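Local coordinates for protein endonuclease PI-MtuI (Mycobacterium tuberculosis, PDB 2IMZ) that forms the protein-splicing domain of the RecA intein, which probably excises itself from its host protein and joins the flanking sequences by a peptide bond, at residues 9-14 and 40-45; 75-80 and 85-90. The protein carries 1 engineered substitution. All coordinates share one frame; numbering follows the deposited sequence.

Interaction 1 (9-14 and 40-45)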
# COMPACT_ATOMS: atom_id res chain seq x y z
N PHE A 9 11.99 4.30 12.26
CA PHE A 9 12.19 5.45 13.13
C PHE A 9 10.87 6.10 13.56
O PHE A 9 10.03 6.42 12.73
CB PHE A 9 13.06 6.48 12.40
CG PHE A 9 13.23 7.79 13.13
CD1 PHE A 9 13.70 7.82 14.44
CD2 PHE A 9 12.98 8.99 12.48
CE1 PHE A 9 13.92 9.04 15.08
CE2 PHE A 9 13.20 10.21 13.11
CZ PHE A 9 13.67 10.24 14.42
N ASP A 10 10.70 6.28 14.87
CA ASP A 10 9.51 6.94 15.42
C ASP A 10 9.99 8.36 15.73
O ASP A 10 10.72 8.58 16.70
CB ASP A 10 9.05 6.26 16.71
CG ASP A 10 7.82 6.92 17.32
OD1 ASP A 10 7.72 8.16 17.22
OD2 ASP A 10 6.97 6.22 17.90
N PRO A 11 9.60 9.34 14.90
CA PRO A 11 10.00 10.74 15.07
C PRO A 11 9.50 11.43 16.33
O PRO A 11 10.05 12.46 16.73
CB PRO A 11 9.46 11.40 13.81
CG PRO A 11 8.20 10.64 13.57
CD PRO A 11 8.65 9.21 13.77
N VAL A 12 8.48 10.86 16.96
CA VAL A 12 7.92 11.44 18.17
C VAL A 12 8.77 11.12 19.40
O VAL A 12 9.09 12.01 20.20
CB VAL A 12 6.49 10.95 18.41
CG1 VAL A 12 5.94 11.53 19.71
CG2 VAL A 12 5.61 11.35 17.24
N THR A 13 9.13 9.85 19.55
CA THR A 13 9.93 9.40 20.68
C THR A 13 11.42 9.41 20.38
O THR A 13 12.24 9.49 21.29
CB THR A 13 9.55 7.97 21.09
OG1 THR A 13 9.80 7.08 19.99
CG2 THR A 13 8.08 7.89 21.46
N GLY A 14 11.76 9.33 19.10
CA GLY A 14 13.15 9.31 18.69
C GLY A 14 13.70 7.90 18.70
O GLY A 14 14.87 7.67 18.40
N LEU A 40 6.88 16.03 5.31
CA LEU A 40 6.87 14.90 6.23
C LEU A 40 6.07 15.18 7.50
O LEU A 40 6.09 16.29 8.03
CB LEU A 40 8.30 14.52 6.57
CG LEU A 40 9.09 14.22 5.29
CD1 LEU A 40 10.56 14.15 5.58
CD2 LEU A 40 8.57 12.92 4.69
N HIS A 41 5.38 14.15 7.97
CA HIS A 41 4.54 14.27 9.16
C HIS A 41 4.59 13.02 10.03
O HIS A 41 4.83 11.92 9.54
CB HIS A 41 3.08 14.49 8.76
CG HIS A 41 2.88 15.62 7.79
ND1 HIS A 41 3.26 15.54 6.47
CD2 HIS A 41 2.36 16.85 7.97
CE1 HIS A 41 2.98 16.68 5.87
NE2 HIS A 41 2.43 17.50 6.76
N ALA A 42 4.36 13.20 11.32
CA ALA A 42 4.34 12.06 12.23
C ALA A 42 2.95 11.46 12.13
O ALA A 42 1.94 12.14 12.34
CB ALA A 42 4.62 12.52 13.66
N ARG A 43 2.88 10.17 11.82
CA ARG A 43 1.59 9.49 11.71
C ARG A 43 1.68 8.16 12.43
O ARG A 43 2.70 7.48 12.40
CB ARG A 43 1.22 9.30 10.23
CG ARG A 43 0.76 10.58 9.53
CD ARG A 43 -0.58 11.07 10.09
NE ARG A 43 -1.10 12.26 9.40
CZ ARG A 43 -0.71 13.51 9.64
NH1 ARG A 43 0.21 13.76 10.56
NH2 ARG A 43 -1.26 14.51 8.97
N PRO A 44 0.59 7.76 13.11
CA PRO A 44 0.55 6.50 13.85
C PRO A 44 0.27 5.24 13.03
O PRO A 44 -0.44 5.29 12.02
CB PRO A 44 -0.56 6.76 14.87
CG PRO A 44 -1.53 7.56 14.08
CD PRO A 44 -0.63 8.55 13.35
N VAL A 45 0.85 4.13 13.46
CA VAL A 45 0.64 2.85 12.82
C VAL A 45 -0.72 2.38 13.34
O VAL A 45 -0.96 2.44 14.55
CB VAL A 45 1.73 1.83 13.23
CG1 VAL A 45 1.39 0.44 12.69
CG2 VAL A 45 3.08 2.30 12.68

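Interaction 2 (75-80 and 85-90)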
# COMPACT_ATOMS: atom_id res chain seq x y z
N VAL A 75 9.08 1.77 -3.46
CA VAL A 75 10.00 2.71 -2.84
C VAL A 75 9.80 4.07 -3.49
O VAL A 75 9.61 4.16 -4.70
CB VAL A 75 11.46 2.25 -3.04
CG1 VAL A 75 12.44 3.26 -2.45
CG2 VAL A 75 11.66 0.88 -2.40
N LEU A 76 9.84 5.13 -2.69
CA LEU A 76 9.65 6.47 -3.23
C LEU A 76 10.92 7.01 -3.87
O LEU A 76 11.99 6.97 -3.27
CB LEU A 76 9.18 7.44 -2.14
CG LEU A 76 8.85 8.86 -2.63
CD1 LEU A 76 7.70 8.80 -3.64
CD2 LEU A 76 8.47 9.73 -1.45
N THR A 77 10.78 7.51 -5.09
CA THR A 77 11.89 8.09 -5.84
C THR A 77 11.41 9.43 -6.40
O THR A 77 10.23 9.74 -6.33
CB THR A 77 12.33 7.19 -7.01
OG1 THR A 77 11.34 7.24 -8.05
CG2 THR A 77 12.52 5.75 -6.55
N GLU A 78 12.33 10.20 -6.96
CA GLU A 78 11.97 11.50 -7.53
C GLU A 78 11.08 11.33 -8.75
O GLU A 78 10.53 12.31 -9.28
CB GLU A 78 13.24 12.27 -7.90
CG GLU A 78 14.22 11.48 -8.73
CD GLU A 78 15.65 11.92 -8.53
OE1 GLU A 78 16.56 11.24 -9.05
OE2 GLU A 78 15.87 12.95 -7.85
N TYR A 79 10.91 10.09 -9.19
CA TYR A 79 10.08 9.79 -10.35
C TYR A 79 8.80 9.07 -9.95
O TYR A 79 8.07 8.56 -10.80
CB TYR A 79 10.88 8.95 -11.35
CG TYR A 79 12.17 9.62 -11.76
CD1 TYR A 79 12.17 10.87 -12.38
CD2 TYR A 79 13.40 9.02 -11.50
CE1 TYR A 79 13.35 11.51 -12.73
CE2 TYR A 79 14.60 9.65 -11.84
CZ TYR A 79 14.56 10.90 -12.46
OH TYR A 79 15.73 11.54 -12.79
N GLY A 80 8.54 9.03 -8.65
CA GLY A 80 7.35 8.36 -8.15
C GLY A 80 7.68 7.01 -7.54
O GLY A 80 8.84 6.73 -7.22
N GLY A 85 12.77 -4.16 -6.56
CA GLY A 85 13.51 -5.04 -7.44
C GLY A 85 13.97 -4.44 -8.76
O GLY A 85 14.76 -5.05 -9.48
N GLU A 86 13.48 -3.24 -9.07
CA GLU A 86 13.85 -2.57 -10.32
C GLU A 86 14.93 -1.50 -10.11
O GLU A 86 15.47 -0.96 -11.07
CB GLU A 86 12.62 -1.95 -10.95
CG GLU A 86 11.59 -2.98 -11.39
CD GLU A 86 10.28 -2.36 -11.82
OE1 GLU A 86 10.29 -1.47 -12.69
OE2 GLU A 86 9.23 -2.77 -11.28
N LEU A 87 15.23 -1.21 -8.85
CA LEU A 87 16.24 -0.21 -8.53
C LEU A 87 17.65 -0.75 -8.71
O LEU A 87 17.92 -1.93 -8.48
CB LEU A 87 16.05 0.29 -7.10
CG LEU A 87 14.68 0.94 -6.87
CD1 LEU A 87 14.53 1.34 -5.42
CD2 LEU A 87 14.53 2.15 -7.78
N ARG A 88 18.55 0.12 -9.14
CA ARG A 88 19.93 -0.26 -9.38
C ARG A 88 20.90 0.69 -8.69
O ARG A 88 20.52 1.77 -8.24
CB ARG A 88 20.22 -0.26 -10.88
CG ARG A 88 19.40 -1.26 -11.67
CD ARG A 88 19.86 -2.69 -11.42
NE ARG A 88 19.06 -3.66 -12.17
CZ ARG A 88 17.85 -4.06 -11.81
NH1 ARG A 88 17.28 -3.59 -10.70
NH2 ARG A 88 17.19 -4.94 -12.56
N LYS A 89 22.15 0.27 -8.62
CA LYS A 89 23.19 1.08 -8.01
C LYS A 89 23.20 2.45 -8.69
O LYS A 89 23.16 2.54 -9.92
CB LYS A 89 24.54 0.39 -8.19
CG LYS A 89 25.72 1.19 -7.70
CD LYS A 89 26.99 0.38 -7.85
CE LYS A 89 28.20 1.16 -7.40
NZ LYS A 89 29.40 0.29 -7.40
N GLY A 90 23.23 3.51 -7.89
CA GLY A 90 23.23 4.85 -8.45
C GLY A 90 21.87 5.53 -8.47
O GLY A 90 21.80 6.76 -8.52

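Interaction 1 (9-14 and 40-45)
P11 and V12 rest on the methyl of A42, where the turn between strands 7-9 and 16-18 of the intein splicing (Hint) domain meets the long strand 40-52. The packed part is small and wholly apolar. The CB of A42 points at the loop and is met by two carbons, CG of P11 at 4.0 Å and CG2 of V12 at 3.9 Å, so one methyl takes both neighbours at van der Waals distance. V12 reaches it with one branch: CG1 stands anti to the backbone N (chi1 178°), which places CG2 beside that nitrogen and on the A42 side. P11 also touches V32 and V12 touches H30, both on strand 30-34, an antiparallel partner of strand 40-52, so the loop sits against two paired strands.

The contact is itself at the surface: V12 packs through CG2 although the residue is largely exposed. By contrast, the side chains of H41 and R43 leave the strand away from the loop. R43 folds back along its strand, and its NH1 donates to O of A42, which lies in the guanidinium plane while the donor stands above the carbonyl plane; NE forms a salt bridge with E155.

The loop holds its shape largely by itself. G14 N bonds to O of D10, and the buried D10 carboxylate makes an Asx turn that continues into an Asx motif; its other oxygen, OD2, accepts from H30 N and ties the turn to strand 30-34. The two bonds on OD1 differ in direction: V12 N lies 2.8 Å from D10 OD1, nearly in line with the C-O bond, whereas T13 N approaches D10 OD1 at 3.2 Å from above the carboxylate plane, 64° out of it.

Interaction 2 (75-80 and 85-90)
This is a small, buried apolar contact between strand 74-77, half of a two-stranded antiparallel hairpin, and the chain that follows the hairpin on its way to strand 92-94. L87 carries the whole of the second side. Its CD1 fits against the branched end of V75, 4.0 Å from V75 CB and 4.1 Å from V75 CG1, with CG2 scarcely farther, so a single methyl abuts the fork of the valine. The other branch of L87 serves the second partner: CD2 lies 4.3 Å from CG2 of T77, a looser approach. With CG of L87 set anti to its carbonyl carbon (chi1 -60°), the forked end extends from the loop toward the strand and spans V75 and T77, two residues apart on one face.

V93 touches both V75 and L87, and I137 of strand 134-153 also packs on L87, extending this apolar cluster of the intein splicing domain. At the hairpin end, T77 to G80 form a type I beta turn in which T77 N and G80 O, and G80 N and T77 O, are bonded in both directions. T77 has two roles here. While its methyl faces L87, its hydroxyl accepts from Y79 N to make an ST turn and donates to G80 O at 2.7 Å from OG1, tilted 21° from the carbonyl plane. The G80 carbonyl oxygen is thus gripped twice, by the backbone and the side chain of T77.

The exposed R88 folds back on the chain next to L87: NH1 of R88 donates to O of L87 at 2.8 Å and to O of G85 at 3.2 Å, the L87 oxygen lying close to the guanidinium plane.

How the interactions relate
Interactions 1 and 2 lie on opposite sides of the centre of the splicing domain, with their own centres 23 Å apart and their nearest atoms about 7 Å apart, without touching. They follow one another along the chain, 9-14 with 40-45 closing before 75-80 with 85-90 begins. Strand 134-153 connects their surroundings: it pairs with strand 40-52 of interaction 1 and reaches interaction 2 through a backbone hydrogen bond between I137 and G90. E152, H157 and the C-terminal N168, present as an aminosuccinimide, are zinc ligands; a zinc ion lies about 12 Å from the V75 side chain. Interaction 1 is a surface contact, whereas interaction 2 is buried.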